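PDB 3OFT: cytochrome P450 from Novosphingobium aromaticivorans, which is a heme protein of the cytochrome P450 family, CYP101C1, that binds protoporphyrin IX with its iron in the middle of a helix-rich fold. Local coordinates for residues Ala185-Leu190 and Met227-Leu232; Asp272-Arg277 and Glu322-Asp327. One frame throughout, in Å; residues are numbered along the deposited sequence.

Contact 1. Residues Ala185-Leu190 and Met227-Leu232; sequences AADDYL and MCRNLL. With HEM (protoporphyrin IX containing Fe), chain D.
D187 and R229 make the polar clasp between these two helices. R229 comes side-on, with NE and NH2 both directed at a single oxygen: NH2 lies 2.8 Å from D187 OD2, on its syn lone pair, and NE lies 3.1 Å from the same OD2. That oxygen sits in the guanidinium plane, while the carboxylate as a whole is twisted 41° from it. The second oxygen, D187 OD1, is 2.7 Å from R229 NH2, but the N-H points poorly at it and the bond is weak. R229 reaches this position by a bend at chi3 (-53°) in an otherwise extended chain. Its third nitrogen, NH1, donates to the carbonyl of M82, so the head group is held from two directions.

Next to the salt bridge the contact turns apolar. L190 lays CD1 on the backbone of the other helix, 3.6 Å from C228 O, with C228 CB close by. Both methyls of L190 also meet L232 CD2, and the two leucines cross obliquely. The same L232 methyl stands 4.3 Å from Y189 CD1. The Y189 hydroxyl is bound to L163 O, and F149 of helix 144-152 packs on L190 and L232.

Behind this layer the axes of the two short segments pass 9.9 Å apart at 99°, nearly perpendicular. On the heme side of 227-232, N230 OD1 touches the porphyrin methyl CMD at 3.6 Å, and L231 lines the same pocket; the iron carries a water as one axial ligand. This is the P450 arrangement in which helix I, here 221-252, runs across the heme while helix G, here 179-199, crosses over its outer side.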
ATOM      1  N   ALA A 185       7.281 -11.524 -15.935  1.00 15.17           N
ATOM      2  CA  ALA A 185       8.548 -11.039 -15.355  1.00 15.49           C
ATOM      3  C   ALA A 185       8.557 -11.300 -13.853  1.00 14.93           C
ATOM      4  O   ALA A 185       9.548 -11.766 -13.336  1.00 14.26           O
ATOM      5  CB  ALA A 185       8.774  -9.526 -15.619  1.00 15.12           C
ATOM      6  N   ALA A 186       7.458 -10.978 -13.157  1.00 14.74           N
ATOM      7  CA  ALA A 186       7.395 -11.266 -11.719  1.00 13.69           C
ATOM      8  C   ALA A 186       7.534 -12.746 -11.427  1.00 13.40           C
ATOM      9  O   ALA A 186       8.327 -13.139 -10.571  1.00 11.97           O
ATOM     10  CB  ALA A 186       6.124 -10.743 -11.120  1.00 14.57           C
ATOM     11  N   ASP A 187       6.749 -13.564 -12.125  1.00 12.52           N
ATOM     12  CA  ASP A 187       6.806 -15.018 -11.949  1.00 13.75           C
ATOM     13  C   ASP A 187       8.211 -15.560 -12.164  1.00 13.08           C
ATOM     14  O   ASP A 187       8.651 -16.424 -11.409  1.00 15.05           O
ATOM     15  CB  ASP A 187       5.838 -15.714 -12.911  1.00 13.32           C
ATOM     16  CG  ASP A 187       4.382 -15.613 -12.453  1.00 17.93           C
ATOM     17  OD1 ASP A 187       3.475 -16.102 -13.189  1.00 19.53           O
ATOM     18  OD2 ASP A 187       4.144 -15.033 -11.359  1.00 18.95           O
ATOM     19  N   ASP A 188       8.882 -15.092 -13.208  1.00 14.13           N
ATOM     20  CA  ASP A 188      10.217 -15.602 -13.537  1.00 14.62           C
ATOM     21  C   ASP A 188      11.236 -15.205 -12.477  1.00 14.47           C
ATOM     22  O   ASP A 188      12.079 -15.996 -12.122  1.00 13.50           O
ATOM     23  CB  ASP A 188      10.690 -15.176 -14.933  1.00 15.75           C
ATOM     24  CG  ASP A 188       9.915 -15.898 -16.049  1.00 19.88           C
ATOM     25  OD1 ASP A 188       9.385 -17.002 -15.764  1.00 26.08           O
ATOM     26  OD2 ASP A 188       9.831 -15.361 -17.176  1.00 23.17           O
ATOM     27  N   TYR A 189      11.144 -13.982 -11.984  1.00 13.95           N
ATOM     28  CA  TYR A 189      11.947 -13.543 -10.838  1.00 13.77           C
ATOM     29  C   TYR A 189      11.735 -14.365  -9.553  1.00 13.26           C
ATOM     30  O   TYR A 189      12.699 -14.719  -8.852  1.00 11.27           O
ATOM     31  CB  TYR A 189      11.554 -12.115 -10.540  1.00 14.10           C
ATOM     32  CG  TYR A 189      12.320 -11.452  -9.443  1.00 15.30           C
ATOM     33  CD1 TYR A 189      11.679 -11.055  -8.265  1.00 15.96           C
ATOM     34  CD2 TYR A 189      13.676 -11.183  -9.586  1.00 20.30           C
ATOM     35  CE1 TYR A 189      12.370 -10.389  -7.268  1.00 19.45           C
ATOM     36  CE2 TYR A 189      14.383 -10.511  -8.584  1.00 21.41           C
ATOM     37  CZ  TYR A 189      13.713 -10.118  -7.427  1.00 21.21           C
ATOM     38  OH  TYR A 189      14.393  -9.458  -6.439  1.00 22.20           O
ATOM     39  N   LEU A 190      10.469 -14.636  -9.242  1.00 11.95           N
ATOM     40  CA  LEU A 190      10.085 -15.363  -8.045  1.00 12.20           C
ATOM     41  C   LEU A 190      10.319 -16.867  -8.168  1.00 12.58           C
ATOM     42  O   LEU A 190      10.544 -17.539  -7.155  1.00 11.85           O
ATOM     43  CB  LEU A 190       8.591 -15.109  -7.708  1.00 11.84           C
ATOM     44  CG  LEU A 190       8.301 -13.645  -7.276  1.00 12.25           C
ATOM     45  CD1 LEU A 190       6.801 -13.434  -7.128  1.00 15.29           C
ATOM     46  CD2 LEU A 190       9.067 -13.220  -5.971  1.00 12.67           C
ATOM     47  N   MET A 227       0.065 -16.498  -5.145  1.00  7.50           N
ATOM     48  CA  MET A 227       0.224 -15.954  -3.780  1.00  8.16           C
ATOM     49  C   MET A 227       1.539 -15.170  -3.621  1.00  8.97           C
ATOM     50  O   MET A 227       1.572 -14.059  -3.039  1.00  8.67           O
ATOM     51  CB  MET A 227       0.138 -17.086  -2.747  1.00  6.84           C
ATOM     52  CG  MET A 227       0.137 -16.653  -1.295  1.00  7.82           C
ATOM     53  SD  MET A 227       1.819 -16.461  -0.696  1.00 12.71           S
ATOM     54  CE  MET A 227       2.450 -18.137  -0.876  1.00 12.21           C
ATOM     55  N   CYS A 228       2.613 -15.760  -4.135  1.00  8.78           N
ATOM     56  CA  CYS A 228       3.929 -15.139  -4.080  1.00 10.65           C
ATOM     57  C   CYS A 228       3.990 -13.839  -4.842  1.00  9.75           C
ATOM     58  O   CYS A 228       4.630 -12.897  -4.344  1.00 10.11           O
ATOM     59  CB  CYS A 228       4.996 -16.110  -4.592  1.00  8.99           C
ATOM     60  SG  CYS A 228       5.293 -17.442  -3.364  1.00 15.55           S
ATOM     61  N   ARG A 229       3.334 -13.775  -6.021  1.00  8.86           N
ATOM     62  CA  ARG A 229       3.168 -12.525  -6.783  1.00 11.71           C
ATOM     63  C   ARG A 229       2.445 -11.448  -5.952  1.00  9.87           C
ATOM     64  O   ARG A 229       2.823 -10.249  -6.009  1.00  8.66           O
ATOM     65  CB  ARG A 229       2.339 -12.835  -8.068  1.00 13.04           C
ATOM     66  CG  ARG A 229       2.112 -11.783  -9.121  1.00 21.35           C
ATOM     67  CD  ARG A 229       1.060 -12.328 -10.160  1.00 22.44           C
ATOM     68  NE  ARG A 229       1.513 -13.611 -10.648  1.00 23.82           N
ATOM     69  CZ  ARG A 229       0.770 -14.645 -11.068  1.00 19.52           C
ATOM     70  NH1 ARG A 229      -0.558 -14.662 -11.118  1.00 21.11           N
ATOM     71  NH2 ARG A 229       1.416 -15.709 -11.448  1.00 21.97           N
ATOM     72  N   ASN A 230       1.363 -11.841  -5.261  1.00  6.73           N
ATOM     73  CA  ASN A 230       0.692 -10.929  -4.328  1.00  7.87           C
ATOM     74  C   ASN A 230       1.578 -10.398  -3.182  1.00  8.19           C
ATOM     75  O   ASN A 230       1.513  -9.202  -2.865  1.00  8.98           O
ATOM     76  CB  ASN A 230      -0.580 -11.568  -3.794  1.00  6.32           C
ATOM     77  CG  ASN A 230      -1.577 -10.570  -3.220  1.00 10.20           C
ATOM     78  OD1 ASN A 230      -1.323  -9.367  -3.043  1.00 13.12           O
ATOM     79  ND2 ASN A 230      -2.708 -11.079  -2.896  1.00  6.83           N
ATOM     80  N   LEU A 231       2.367 -11.267  -2.561  1.00  9.10           N
ATOM     81  CA  LEU A 231       3.277 -10.843  -1.488  1.00 10.29           C
ATOM     82  C   LEU A 231       4.323  -9.862  -1.992  1.00 10.70           C
ATOM     83  O   LEU A 231       4.572  -8.821  -1.344  1.00 12.66           O
ATOM     84  CB  LEU A 231       3.927 -12.039  -0.806  1.00 11.01           C
ATOM     85  CG  LEU A 231       2.991 -12.831   0.104  1.00 12.66           C
ATOM     86  CD1 LEU A 231       3.884 -13.929   0.664  1.00 15.73           C
ATOM     87  CD2 LEU A 231       2.408 -11.984   1.248  1.00 13.78           C
ATOM     88  N   LEU A 232       4.872 -10.129  -3.175  1.00  9.21           N
ATOM     89  CA  LEU A 232       5.864  -9.235  -3.751  1.00  9.22           C
ATOM     90  C   LEU A 232       5.237  -7.889  -4.062  1.00  9.49           C
ATOM     91  O   LEU A 232       5.720  -6.860  -3.576  1.00 11.22           O
ATOM     92  CB  LEU A 232       6.437  -9.792  -5.066  1.00  8.35           C
ATOM     93  CG  LEU A 232       7.493  -8.920  -5.758  1.00 11.77           C
ATOM     94  CD1 LEU A 232       8.773  -8.787  -4.909  1.00  8.34           C
ATOM     95  CD2 LEU A 232       7.851  -9.453  -7.141  1.00 11.93           C
TER
HETATM   96  CHA HEM D 417      -4.200  -6.061   1.425  1.00  2.48           C
HETATM   97  CHB HEM D 417      -2.520  -1.556   2.192  1.00  5.96           C
HETATM   98  CHC HEM D 417       1.852  -3.375   3.127  1.00  5.36           C
HETATM   99  CHD HEM D 417       0.449  -7.622   1.366  1.00  8.21           C
HETATM  100  C1A HEM D 417      -4.119  -4.695   1.626  1.00  5.58           C
HETATM  101  C2A HEM D 417      -5.248  -3.797   1.600  1.00  5.46           C
HETATM  102  C3A HEM D 417      -4.821  -2.557   1.809  1.00  4.72           C
HETATM  103  C4A HEM D 417      -3.364  -2.611   1.944  1.00  6.21           C
HETATM  104  CMA HEM D 417      -5.729  -1.301   1.810  1.00  5.72           C
HETATM  105  CAA HEM D 417      -6.735  -4.218   1.414  1.00  6.43           C
HETATM  106  CBA HEM D 417      -6.989  -4.378  -0.069  1.00  6.68           C
HETATM  107  CGA HEM D 417      -8.448  -4.684  -0.374  1.00  6.78           C
HETATM  108  O1A HEM D 417      -8.756  -4.972  -1.572  1.00  7.91           O
HETATM  109  O2A HEM D 417      -9.347  -4.657   0.524  1.00  8.19           O
HETATM  110  C1B HEM D 417      -1.176  -1.640   2.532  1.00  5.61           C
HETATM  111  C2B HEM D 417      -0.339  -0.547   2.953  1.00  4.66           C
HETATM  112  C3B HEM D 417       0.874  -1.076   3.212  1.00  5.25           C
HETATM  113  C4B HEM D 417       0.813  -2.501   2.955  1.00  5.27           C
HETATM  114  CMB HEM D 417      -0.815   0.913   3.070  1.00  3.95           C
HETATM  115  CAB HEM D 417       2.189  -0.432   3.661  1.00  8.63           C
HETATM  116  CBB HEM D 417       2.342   0.894   3.836  1.00 14.94           C
HETATM  117  C1C HEM D 417       1.914  -4.685   2.753  1.00  7.61           C
HETATM  118  C2C HEM D 417       3.042  -5.593   2.913  1.00  8.68           C
HETATM  119  C3C HEM D 417       2.632  -6.778   2.379  1.00 12.06           C
HETATM  120  C4C HEM D 417       1.247  -6.666   1.983  1.00  7.84           C
HETATM  121  CMC HEM D 417       4.426  -5.203   3.524  1.00 10.19           C
HETATM  122  CAC HEM D 417       3.359  -8.141   2.272  1.00 14.60           C
HETATM  123  CBC HEM D 417       4.676  -8.241   2.129  1.00 21.62           C
HETATM  124  C1D HEM D 417      -0.903  -7.608   1.256  1.00  6.67           C
HETATM  125  C2D HEM D 417      -1.695  -8.749   0.818  1.00  7.59           C
HETATM  126  C3D HEM D 417      -3.132  -8.266   0.884  1.00  4.94           C
HETATM  127  C4D HEM D 417      -3.097  -6.892   1.300  1.00  5.27           C
HETATM  128  CMD HEM D 417      -1.176 -10.180   0.434  1.00  5.24           C
HETATM  129  CAD HEM D 417      -4.364  -9.146   0.523  1.00  6.71           C
HETATM  130  CBD HEM D 417      -4.986  -9.568   1.865  1.00  5.13           C
HETATM  131  CGD HEM D 417      -6.302 -10.269   1.511  1.00  9.47           C
HETATM  132  O1D HEM D 417      -6.827 -10.133   0.387  1.00  7.95           O
HETATM  133  O2D HEM D 417      -6.887 -10.939   2.368  1.00 11.02           O
HETATM  134  NA  HEM D 417      -2.972  -3.934   1.862  1.00  6.44           N
HETATM  135  NB  HEM D 417      -0.442  -2.806   2.597  1.00  5.60           N
HETATM  136  NC  HEM D 417       0.838  -5.386   2.232  1.00  7.35           N
HETATM  137  ND  HEM D 417      -1.754  -6.537   1.505  1.00  4.72           N
HETATM  138 FE   HEM D 417      -1.097  -4.683   2.121  1.00  8.33          FE
HETATM  139  O   HOH W   1      -0.630  -4.284  -0.189  1.00 12.50           O

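Contact 2. Residues Asp272-Arg277 and Glu322-Asp327; sequences DELMRR and EEVRFD
E273 and R277, one turn apart on the helix, face V324 and E322 of an irregular strip running the opposite way, with CA of E273 6.2 Å from CA of V324 and CA of R277 6.5 Å from CA of E322. The key side chain is E273. Its OE2 takes a nearly straight bond from the backbone N of R325 (2.9 Å, 174°), while R276 approaches from the other face of the carboxylate: R276 NE binds OE1 and R276 NH2 binds OE2. The bend at chi2 (64°) swings the E273 carboxylate across to where R276 and the loop backbone both meet it. R328 adds a salt bridge to OE2, so this buried acid is held by two arginines and a peptide N-H, which would probably stabilise its negative charge. The pair belongs to the ExxR motif of P450 helix K, and R328 completes the familiar Glu-Arg-Arg triad.

R277 NE donates to E322 O at 2.8 Å, from above the carbonyl plane, and E322 CG lies over the centre of the guanidinium face. Water 2 accepts from R277 NH2 and gives a weak bond back to E322 O. The E322 carboxylate itself pairs with K31. V324 fills the middle, its CG1 3.6 Å from E273 CG and its CG2 4.1 Å from L274 CD2. On the outer side R325 holds E323 and D327 in a salt-bridge network.

L274 and V324 both rest on H249 of helix 221-252, whereas M275 packs on helix 348-365, and D272 is tied to R352 of that same helix.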
ATOM      1  N   ASP A 272       2.000   5.031  14.029  1.00 10.58           N
ATOM      2  CA  ASP A 272       0.562   4.813  13.883  1.00 10.75           C
ATOM      3  C   ASP A 272      -0.207   6.048  13.412  1.00  9.98           C
ATOM      4  O   ASP A 272      -1.101   5.934  12.573  1.00  9.39           O
ATOM      5  CB  ASP A 272      -0.050   4.293  15.191  1.00 11.63           C
ATOM      6  CG  ASP A 272       0.344   2.862  15.511  1.00 15.03           C
ATOM      7  OD1 ASP A 272       0.754   2.078  14.630  1.00 16.11           O
ATOM      8  OD2 ASP A 272       0.229   2.503  16.682  1.00 17.84           O
ATOM      9  N   GLU A 273       0.103   7.214  13.987  1.00  8.58           N
ATOM     10  CA  GLU A 273      -0.532   8.476  13.648  1.00  8.62           C
ATOM     11  C   GLU A 273      -0.150   8.908  12.224  1.00  8.06           C
ATOM     12  O   GLU A 273      -1.001   9.349  11.472  1.00  7.51           O
ATOM     13  CB  GLU A 273      -0.218   9.576  14.719  1.00  9.15           C
ATOM     14  CG  GLU A 273      -0.920  10.908  14.503  1.00 12.85           C
ATOM     15  CD  GLU A 273      -2.468  10.859  14.599  1.00 12.14           C
ATOM     16  OE1 GLU A 273      -3.081   9.769  14.716  1.00 14.08           O
ATOM     17  OE2 GLU A 273      -3.063  11.938  14.522  1.00 14.38           O
ATOM     18  N   LEU A 274       1.104   8.746  11.826  1.00  8.13           N
ATOM     19  CA  LEU A 274       1.490   9.103  10.436  1.00  8.80           C
ATOM     20  C   LEU A 274       0.831   8.179   9.390  1.00  8.27           C
ATOM     21  O   LEU A 274       0.434   8.631   8.306  1.00  9.17           O
ATOM     22  CB  LEU A 274       3.014   9.061  10.278  1.00  7.34           C
ATOM     23  CG  LEU A 274       3.668  10.159  11.132  1.00 11.07           C
ATOM     24  CD1 LEU A 274       5.197  10.059  11.174  1.00 13.54           C
ATOM     25  CD2 LEU A 274       3.213  11.541  10.681  1.00 10.63           C
ATOM     26  N   MET A 275       0.714   6.904   9.735  1.00  8.48           N
ATOM     27  CA  MET A 275       0.031   5.928   8.839  1.00  7.91           C
ATOM     28  C   MET A 275      -1.454   6.259   8.682  1.00  8.30           C
ATOM     29  O   MET A 275      -2.014   6.132   7.593  1.00  8.33           O
ATOM     30  CB  MET A 275       0.268   4.479   9.267  1.00  9.31           C
ATOM     31  CG  MET A 275       1.754   4.109   9.173  1.00  8.88           C
ATOM     32  SD  MET A 275       2.253   2.497   9.845  1.00 14.93           S
ATOM     33  CE  MET A 275       1.593   1.439   8.567  1.00 13.51           C
ATOM     34  N   ARG A 276      -2.074   6.752   9.741  1.00  7.62           N
ATOM     35  CA  ARG A 276      -3.469   7.197   9.701  1.00  8.12           C
ATOM     36  C   ARG A 276      -3.550   8.469   8.862  1.00  6.97           C
ATOM     37  O   ARG A 276      -4.508   8.659   8.102  1.00  6.61           O
ATOM     38  CB  ARG A 276      -3.967   7.501  11.149  1.00  7.39           C
ATOM     39  CG  ARG A 276      -5.417   7.888  11.213  1.00  8.75           C
ATOM     40  CD  ARG A 276      -5.739   8.789  12.428  1.00 11.59           C
ATOM     41  NE  ARG A 276      -4.933  10.038  12.484  1.00 10.10           N
ATOM     42  CZ  ARG A 276      -5.195  11.157  11.806  1.00  9.47           C
ATOM     43  NH1 ARG A 276      -6.197  11.236  10.925  1.00  8.74           N
ATOM     44  NH2 ARG A 276      -4.397  12.222  11.971  1.00 10.65           N
ATOM     45  N   ARG A 277      -2.548   9.343   9.021  1.00  7.10           N
ATOM     46  CA  ARG A 277      -2.605  10.714   8.447  1.00  7.63           C
ATOM     47  C   ARG A 277      -2.392  10.722   6.928  1.00  7.26           C
ATOM     48  O   ARG A 277      -2.913  11.602   6.230  1.00  7.03           O
ATOM     49  CB  ARG A 277      -1.513  11.598   9.104  1.00  7.47           C
ATOM     50  CG  ARG A 277      -1.321  13.023   8.523  1.00  8.37           C
ATOM     51  CD  ARG A 277      -2.591  13.904   8.613  1.00 12.52           C
ATOM     52  NE  ARG A 277      -2.363  15.211   7.952  1.00 11.79           N
ATOM     53  CZ  ARG A 277      -2.469  15.443   6.645  1.00 11.86           C
ATOM     54  NH1 ARG A 277      -2.749  14.462   5.800  1.00 10.53           N
ATOM     55  NH2 ARG A 277      -2.210  16.655   6.165  1.00 12.77           N
ATOM     56  N   GLU A 322      -6.566  16.175   9.785  1.00 13.49           N
ATOM     57  CA  GLU A 322      -5.275  16.537   9.235  1.00 14.32           C
ATOM     58  C   GLU A 322      -4.198  16.871  10.306  1.00 15.48           C
ATOM     59  O   GLU A 322      -3.012  17.030   9.981  1.00 15.52           O
ATOM     60  CB  GLU A 322      -5.405  17.625   8.161  1.00 15.79           C
ATOM     61  CG  GLU A 322      -5.923  17.046   6.845  1.00 17.71           C
ATOM     62  CD  GLU A 322      -6.102  18.062   5.763  1.00 25.97           C
ATOM     63  OE1 GLU A 322      -6.808  17.740   4.784  1.00 27.95           O
ATOM     64  OE2 GLU A 322      -5.530  19.173   5.873  1.00 28.77           O
ATOM     65  N   GLU A 323      -4.602  16.937  11.569  1.00 16.07           N
ATOM     66  CA  GLU A 323      -3.640  17.123  12.675  1.00 16.38           C
ATOM     67  C   GLU A 323      -2.991  15.794  13.045  1.00 15.96           C
ATOM     68  O   GLU A 323      -3.670  14.772  13.148  1.00 15.67           O
ATOM     69  CB  GLU A 323      -4.334  17.752  13.915  1.00 16.91           C
ATOM     70  CG  GLU A 323      -5.005  19.092  13.615  1.00 19.49           C
ATOM     71  CD  GLU A 323      -5.603  19.801  14.848  1.00 24.82           C
ATOM     72  OE1 GLU A 323      -5.407  19.354  15.993  1.00 27.63           O
ATOM     73  OE2 GLU A 323      -6.288  20.827  14.658  1.00 29.02           O
ATOM     74  N   VAL A 324      -1.678  15.800  13.219  1.00 15.23           N
ATOM     75  CA  VAL A 324      -0.948  14.645  13.702  1.00 16.04           C
ATOM     76  C   VAL A 324      -0.970  14.857  15.220  1.00 17.07           C
ATOM     77  O   VAL A 324      -0.381  15.828  15.713  1.00 17.68           O
ATOM     78  CB  VAL A 324       0.511  14.640  13.169  1.00 16.68           C
ATOM     79  CG1 VAL A 324       1.376  13.561  13.845  1.00 15.84           C
ATOM     80  CG2 VAL A 324       0.510  14.449  11.622  1.00 18.30           C
ATOM     81  N   ARG A 325      -1.669  13.987  15.940  1.00 16.25           N
ATOM     82  CA  ARG A 325      -1.793  14.118  17.402  1.00 16.47           C
ATOM     83  C   ARG A 325      -1.899  12.806  18.114  1.00 15.81           C
ATOM     84  O   ARG A 325      -2.264  11.805  17.514  1.00 15.50           O
ATOM     85  CB  ARG A 325      -2.959  15.011  17.790  1.00 18.14           C
ATOM     86  CG  ARG A 325      -4.220  14.772  17.084  1.00 18.11           C
ATOM     87  CD  ARG A 325      -5.134  15.967  17.320  1.00 24.86           C
ATOM     88  NE  ARG A 325      -5.419  16.122  18.751  1.00 27.15           N
ATOM     89  CZ  ARG A 325      -5.426  17.274  19.412  1.00 29.99           C
ATOM     90  NH1 ARG A 325      -5.151  18.428  18.792  1.00 31.42           N
ATOM     91  NH2 ARG A 325      -5.706  17.274  20.713  1.00 31.16           N
ATOM     92  N   PHE A 326      -1.565  12.824  19.404  1.00 14.36           N
ATOM     93  CA  PHE A 326      -1.261  11.602  20.132  1.00 14.82           C
ATOM     94  C   PHE A 326      -2.367  11.233  21.113  1.00 14.05           C
ATOM     95  O   PHE A 326      -2.205  10.317  21.889  1.00 16.15           O
ATOM     96  CB  PHE A 326       0.035  11.816  20.929  1.00 13.97           C
ATOM     97  CG  PHE A 326       1.277  11.864  20.076  1.00 16.57           C
ATOM     98  CD1 PHE A 326       1.920  10.680  19.700  1.00 19.20           C
ATOM     99  CD2 PHE A 326       1.809  13.081  19.663  1.00 18.72           C
ATOM    100  CE1 PHE A 326       3.090  10.718  18.898  1.00 19.33           C
ATOM    101  CE2 PHE A 326       2.969  13.136  18.875  1.00 20.36           C
ATOM    102  CZ  PHE A 326       3.602  11.941  18.487  1.00 18.40           C
ATOM    103  N   ASP A 327      -3.434  12.005  21.130  1.00 15.10           N
ATOM    104  CA  ASP A 327      -4.520  11.803  22.109  1.00 15.39           C
ATOM    105  C   ASP A 327      -5.777  11.214  21.474  1.00 15.39           C
ATOM    106  O   ASP A 327      -6.873  11.326  22.034  1.00 14.35           O
ATOM    107  CB  ASP A 327      -4.857  13.132  22.796  1.00 16.65           C
ATOM    108  CG  ASP A 327      -5.325  14.221  21.819  1.00 19.08           C
ATOM    109  OD1 ASP A 327      -5.720  15.298  22.311  1.00 24.12           O
ATOM    110  OD2 ASP A 327      -5.261  14.054  20.573  1.00 19.83           O
TER
HETATM  111  O   HOH W   2      -2.263  19.398   7.622  1.00 44.28           O

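The two contacts lie on opposite sides of the chain's centre, their own centres 33 Å apart. Contact 1 is a buried helix-helix crossing; contact 2 ties a helix to a loop, with the helical residues largely buried and the loop residues mostly exposed. Helix 221-252 connects them: it supplies residues 227-232 to contact 1, and its later part, at V246 and H249, backs contact 2. Contact 1 relies on one Asp-Arg pair beside leucine packing, and its second segment reaches the heme. Contact 2 is far more polar, with R277 and a buried glutamate bonded to loop main chain, and only a small apolar patch between.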